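Local coordinates for protein TetR family transcriptional regulator (Mycobacterium smegmatis, PDB 5XS9) that probably controls transcription of biotin genes as a dimeric, DNA-binding repressor with a helix-turn-helix and an all-helical regulatory domain, at residues Ala122-Ala127 / Asp183-His188; Glu73-Ser78 / Glu113-Ala118. All coordinates share one frame; numbering follows the deposited sequence.

Interaction 1: Ala122-Ala127 / Asp183-His188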
loop_
_atom_site.group_PDB
_atom_site.type_symbol
_atom_site.label_atom_id
_atom_site.label_comp_id
_atom_site.label_asym_id
_atom_site.label_seq_id
_atom_site.Cartn_x
_atom_site.Cartn_y
_atom_site.Cartn_z
ATOM N N ALA A 122 -3.607 5.139 -24.984
ATOM C CA ALA A 122 -4.240 6.319 -24.455
ATOM C C ALA A 122 -3.515 7.612 -24.854
ATOM O O ALA A 122 -4.093 8.728 -24.798
ATOM C CB ALA A 122 -4.279 6.223 -22.933
ATOM N N GLY A 123 -2.242 7.490 -25.217
ATOM C CA GLY A 123 -1.516 8.664 -25.684
ATOM C C GLY A 123 -0.348 9.063 -24.799
ATOM O O GLY A 123 0.275 10.048 -25.097
ATOM N N VAL A 124 -0.093 8.338 -23.710
ATOM C CA VAL A 124 1.013 8.584 -22.884
ATOM C C VAL A 124 2.283 8.366 -23.717
ATOM O O VAL A 124 2.427 7.385 -24.413
ATOM C CB VAL A 124 0.984 7.696 -21.569
ATOM C CG1 VAL A 124 2.186 7.944 -20.704
ATOM C CG2 VAL A 124 -0.211 8.022 -20.695
ATOM N N SER A 125 3.220 9.266 -23.571
ATOM C CA SER A 125 4.474 9.138 -24.311
ATOM C C SER A 125 5.246 7.900 -23.911
ATOM O O SER A 125 5.176 7.399 -22.765
ATOM C CB SER A 125 5.341 10.428 -24.079
ATOM O OG SER A 125 5.997 10.238 -22.844
ATOM N N ASP A 126 6.045 7.382 -24.834
ATOM C CA ASP A 126 6.844 6.177 -24.528
ATOM C C ASP A 126 7.704 6.354 -23.284
ATOM O O ASP A 126 7.881 5.375 -22.523
ATOM C CB ASP A 126 7.668 5.709 -25.750
ATOM C CG ASP A 126 6.850 4.931 -26.770
ATOM O OD1 ASP A 126 5.633 4.697 -26.593
ATOM O OD2 ASP A 126 7.437 4.533 -27.798
ATOM N N ALA A 127 8.219 7.575 -23.051
ATOM C CA ALA A 127 9.114 7.812 -21.945
ATOM C C ALA A 127 8.371 7.725 -20.578
ATOM O O ALA A 127 8.985 7.503 -19.566
ATOM C CB ALA A 127 9.794 9.179 -22.052
ATOM N N ASP A 183 -9.504 8.156 -16.874
ATOM C CA ASP A 183 -9.755 9.500 -17.378
ATOM C C ASP A 183 -8.504 10.362 -17.391
ATOM O O ASP A 183 -8.322 11.106 -18.351
ATOM C CB ASP A 183 -10.851 10.192 -16.593
ATOM C CG ASP A 183 -12.234 9.609 -16.899
ATOM O OD1 ASP A 183 -12.450 9.175 -17.999
ATOM O OD2 ASP A 183 -13.086 9.569 -16.039
ATOM N N GLY A 184 -7.626 10.212 -16.392
ATOM C CA GLY A 184 -6.332 10.912 -16.401
ATOM C C GLY A 184 -5.390 10.469 -17.516
ATOM O O GLY A 184 -4.747 11.286 -18.140
ATOM N N LEU A 185 -5.370 9.172 -17.814
ATOM C CA LEU A 185 -4.616 8.683 -18.925
ATOM C C LEU A 185 -5.141 9.254 -20.222
ATOM O O LEU A 185 -4.345 9.661 -21.078
ATOM C CB LEU A 185 -4.600 7.167 -18.970
ATOM C CG LEU A 185 -3.838 6.418 -17.904
ATOM C CD1 LEU A 185 -4.166 4.959 -17.784
ATOM C CD2 LEU A 185 -2.307 6.570 -18.056
ATOM N N ALA A 186 -6.469 9.273 -20.368
ATOM C CA ALA A 186 -7.125 9.752 -21.590
ATOM C C ALA A 186 -6.798 11.208 -21.826
ATOM O O ALA A 186 -6.588 11.594 -22.951
ATOM C CB ALA A 186 -8.637 9.562 -21.504
ATOM N N ALA A 187 -6.690 12.006 -20.772
ATOM C CA ALA A 187 -6.123 13.374 -20.875
ATOM C C ALA A 187 -4.825 13.502 -21.625
ATOM O O ALA A 187 -4.600 14.547 -22.178
ATOM C CB ALA A 187 -6.044 14.085 -19.558
ATOM N N HIS A 188 -4.013 12.446 -21.730
ATOM C CA HIS A 188 -2.885 12.414 -22.668
ATOM C C HIS A 188 -3.314 12.229 -24.211
ATOM O O HIS A 188 -2.499 12.256 -25.095
ATOM C CB HIS A 188 -1.902 11.333 -22.209
ATOM C CG HIS A 188 -1.110 11.732 -20.992
ATOM N ND1 HIS A 188 -1.674 11.955 -19.746
ATOM C CD2 HIS A 188 0.193 12.064 -20.875
ATOM C CE1 HIS A 188 -0.728 12.375 -18.923
ATOM N NE2 HIS A 188 0.409 12.444 -19.580
HETATM O O HOH W 1 -6.850 9.345 -24.968
#

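Interaction 2: Glu73-Ser78 / Glu113-Ala118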
loop_
_atom_site.group_PDB
_atom_site.type_symbol
_atom_site.label_atom_id
_atom_site.label_comp_id
_atom_site.label_asym_id
_atom_site.label_seq_id
_atom_site.Cartn_x
_atom_site.Cartn_y
_atom_site.Cartn_z
ATOM N N GLU A 73 -10.832 -0.617 -21.204
ATOM C CA GLU A 73 -11.329 -1.870 -20.705
ATOM C C GLU A 73 -10.182 -2.807 -20.422
ATOM O O GLU A 73 -10.216 -3.589 -19.488
ATOM C CB GLU A 73 -12.357 -2.490 -21.708
ATOM C CG GLU A 73 -13.782 -1.960 -21.559
ATOM C CD GLU A 73 -14.010 -0.461 -21.849
ATOM O OE1 GLU A 73 -14.497 0.285 -20.916
ATOM O OE2 GLU A 73 -13.716 -0.020 -22.999
ATOM N N GLN A 74 -9.097 -2.720 -21.150
ATOM C CA GLN A 74 -7.938 -3.452 -20.721
ATOM C C GLN A 74 -7.437 -3.112 -19.291
ATOM O O GLN A 74 -6.978 -4.012 -18.529
ATOM C CB GLN A 74 -6.733 -3.192 -21.646
ATOM C CG GLN A 74 -6.932 -3.681 -23.107
ATOM C CD GLN A 74 -5.827 -3.235 -24.032
ATOM O OE1 GLN A 74 -4.664 -3.140 -23.664
ATOM N NE2 GLN A 74 -6.211 -2.953 -25.281
ATOM N N ILE A 75 -7.412 -1.817 -18.984
ATOM C CA ILE A 75 -6.967 -1.407 -17.657
ATOM C C ILE A 75 -7.965 -1.934 -16.629
ATOM O O ILE A 75 -7.577 -2.531 -15.631
ATOM C CB ILE A 75 -6.873 0.091 -17.569
ATOM C CG1 ILE A 75 -5.622 0.514 -18.386
ATOM C CG2 ILE A 75 -6.753 0.493 -16.092
ATOM C CD1 ILE A 75 -5.594 1.932 -18.621
ATOM N N HIS A 76 -9.236 -1.730 -16.896
ATOM C CA HIS A 76 -10.252 -2.239 -15.962
ATOM C C HIS A 76 -10.087 -3.740 -15.739
ATOM O O HIS A 76 -10.079 -4.204 -14.604
ATOM C CB HIS A 76 -11.700 -1.830 -16.377
ATOM C CG HIS A 76 -12.009 -0.381 -16.115
ATOM N ND1 HIS A 76 -12.267 0.106 -14.836
ATOM C CD2 HIS A 76 -12.155 0.678 -16.955
ATOM C CE1 HIS A 76 -12.506 1.405 -14.906
ATOM N NE2 HIS A 76 -12.441 1.776 -16.175
ATOM N N GLU A 77 -9.939 -4.502 -16.820
ATOM C CA GLU A 77 -9.952 -5.963 -16.749
ATOM C C GLU A 77 -8.743 -6.449 -16.029
ATOM O O GLU A 77 -8.824 -7.259 -15.074
ATOM C CB GLU A 77 -10.103 -6.590 -18.182
ATOM C CG GLU A 77 -10.431 -8.053 -18.213
ATOM C CD GLU A 77 -11.913 -8.384 -17.879
ATOM O OE1 GLU A 77 -12.773 -7.491 -17.764
ATOM O OE2 GLU A 77 -12.221 -9.584 -17.755
ATOM N N SER A 78 -7.561 -5.892 -16.351
ATOM C CA SER A 78 -6.357 -6.265 -15.648
ATOM C C SER A 78 -6.332 -5.964 -14.162
ATOM O O SER A 78 -5.828 -6.746 -13.349
ATOM C CB SER A 78 -5.094 -5.674 -16.306
ATOM O OG SER A 78 -4.929 -6.353 -17.562
ATOM N N GLU A 113 3.940 -4.272 -17.617
ATOM C CA GLU A 113 4.187 -4.152 -19.049
ATOM C C GLU A 113 2.864 -4.198 -19.781
ATOM O O GLU A 113 2.605 -3.442 -20.732
ATOM C CB GLU A 113 5.179 -5.271 -19.512
ATOM C CG GLU A 113 5.185 -5.555 -21.009
ATOM C CD GLU A 113 6.090 -4.638 -21.863
ATOM O OE1 GLU A 113 5.655 -4.270 -22.983
ATOM O OE2 GLU A 113 7.240 -4.312 -21.465
ATOM N N GLN A 114 1.978 -5.084 -19.382
ATOM C CA GLN A 114 0.710 -5.089 -20.055
ATOM C C GLN A 114 -0.078 -3.777 -19.895
ATOM O O GLN A 114 -0.649 -3.279 -20.835
ATOM C CB GLN A 114 -0.099 -6.288 -19.564
ATOM C CG GLN A 114 -1.331 -6.559 -20.330
ATOM C CD GLN A 114 -1.866 -7.977 -20.084
ATOM O OE1 GLN A 114 -1.126 -8.960 -20.104
ATOM N NE2 GLN A 114 -3.160 -8.082 -19.918
ATOM N N LEU A 115 -0.087 -3.203 -18.699
ATOM C CA LEU A 115 -0.718 -1.926 -18.500
ATOM C C LEU A 115 -0.047 -0.770 -19.311
ATOM O O LEU A 115 -0.723 0.144 -19.740
ATOM C CB LEU A 115 -0.716 -1.546 -17.026
ATOM C CG LEU A 115 -1.619 -2.388 -16.113
ATOM C CD1 LEU A 115 -1.231 -2.043 -14.693
ATOM C CD2 LEU A 115 -3.093 -2.198 -16.424
ATOM N N GLY A 116 1.270 -0.816 -19.462
ATOM C CA GLY A 116 1.983 0.114 -20.311
ATOM C C GLY A 116 1.502 0.120 -21.728
ATOM O O GLY A 116 1.384 1.166 -22.306
ATOM N N ARG A 117 1.113 -1.028 -22.280
ATOM C CA ARG A 117 0.476 -1.020 -23.607
ATOM C C ARG A 117 -0.865 -0.269 -23.721
ATOM O O ARG A 117 -1.170 0.384 -24.728
ATOM C CB ARG A 117 0.352 -2.444 -24.118
ATOM C CG ARG A 117 1.759 -3.069 -24.341
ATOM C CD ARG A 117 1.700 -4.434 -25.061
ATOM N NE ARG A 117 1.625 -5.536 -24.088
ATOM C CZ ARG A 117 2.665 -6.232 -23.613
ATOM N NH1 ARG A 117 3.909 -5.990 -24.048
ATOM N NH2 ARG A 117 2.464 -7.188 -22.686
ATOM N N ALA A 118 -1.659 -0.296 -22.648
ATOM C CA ALA A 118 -2.897 0.434 -22.642
ATOM C C ALA A 118 -2.548 1.911 -22.506
ATOM O O ALA A 118 -3.152 2.767 -23.142
ATOM C CB ALA A 118 -3.771 -0.040 -21.439
HETATM O O HOH W 2 -4.545 -5.584 -20.103
#

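Interaction 1: Ala122-Ala127 / Asp183-His188
L185 meets the first segment at two points, A122 and V124. Its CB lies 4.1 Å from CB of A122, while farther out one methyl, CD2, comes to 3.7 Å from CG2 of V124, the two branched side chains crossing at a slant. L185 O accepts the backbone N of H188, three residues on, where the chain leaves helix 170-186.

Next comes A186, whose CB points away from the first segment, leaving its backbone to make the link. One ordered water donates to both carbonyls, 2.8 Å to A122 O and 3.0 Å to A186 O, and so bridges oxygens from the C-terminal parts of two helices.

H188 then folds back against the loop. Its CB sits 3.8 Å from the backbone N of V124, and with CG anti to the carbonyl carbon (chi1 -74°) the imidazole is carried beside V124. There V124 CG2 sits over one face in a CH-pi contact, 4.2 Å from the ring centroid and 25° off the normal, displaced toward the rim. The same methyl thus touches both L185 and H188. G123 O passes 3.5 Å from H188 O; G123 itself closes helix 106-122 with a Schellman motif, its positive phi of 116° taking the chain out of the helix into the loop.

The contact joins the C-terminal ends of two helices, 106-122 and 170-186, at the end of the regulatory domain remote from the DNA-binding helices. W71 of helix 71-87 touches A122 and A186, and A132 of helix 129-155 lies against V124 and L185. Beyond them, L180 of the second subunit packs on L185 and H188, so this corner forms part of the dimer interface.

Interaction 2: Glu73-Ser78 / Glu113-Ala118
I75 and A118 make the tightest apolar contact between these helices, with I75 CG1 3.6 Å from A118 CB and the terminal CD1 a little farther from the same methyl. I75 CG1 stands anti to its own carbonyl carbon (chi1 -73°), which brings the longer branch toward the facing helix. L115 comes across I75 at about a right angle; its CD2 rests against both I75 CA, at 4.1 Å, and S78 CB, at 4.0 Å. Beside this patch, OE1 of Q74 lies 3.9 Å from A118 CB, with A118 CA its next nearest neighbour across the contact.

The two segments run nearly antiparallel, at 156°, with axes 9.3 Å apart at their closest. They belong to helices 71-87 and 106-122 of the all-helical C-terminal domain that TetR-family regulators join to their DNA-binding helices. The small side chain of A118, facing I75, is consistent with this spacing.

At one border of the apolar patch a water ties the polar groups together. It stands 2.7 Å from S78 OG, accepts from Q114 NE2 at 2.9 Å, and donates to Q74 O over a longer 3.3 Å. Q114 reaches it with an extended chain, and the same NE2 also donates to T64 O, so both the water and a loop carbonyl fix the amide. NE2 of Q74 donates to L69 O. T66 rests against Q74, S78 and Q114. On the inner side, I75 leans on V182 and L185 of helix 170-186, and L115 on A133, V136 and I137 of helix 129-155.

The centres of the two contacts lie about 12 Å apart, and both draw on helix 106-122: interaction 2 uses its body, interaction 1 its C-terminal end and the loop beyond. Both segments of interaction 2 precede those of interaction 1 in the sequence. The contacts touch directly, L185 CD1 of interaction 1 lying 3.4 Å from I75 CD1 of interaction 2, so apolar packing continues from one to the other. Helices 71-87, 106-122 and 170-186 are thereby joined in the regulatory domain, with interaction 1 bordering the second subunit and interaction 2 touching no other chain of the dimer.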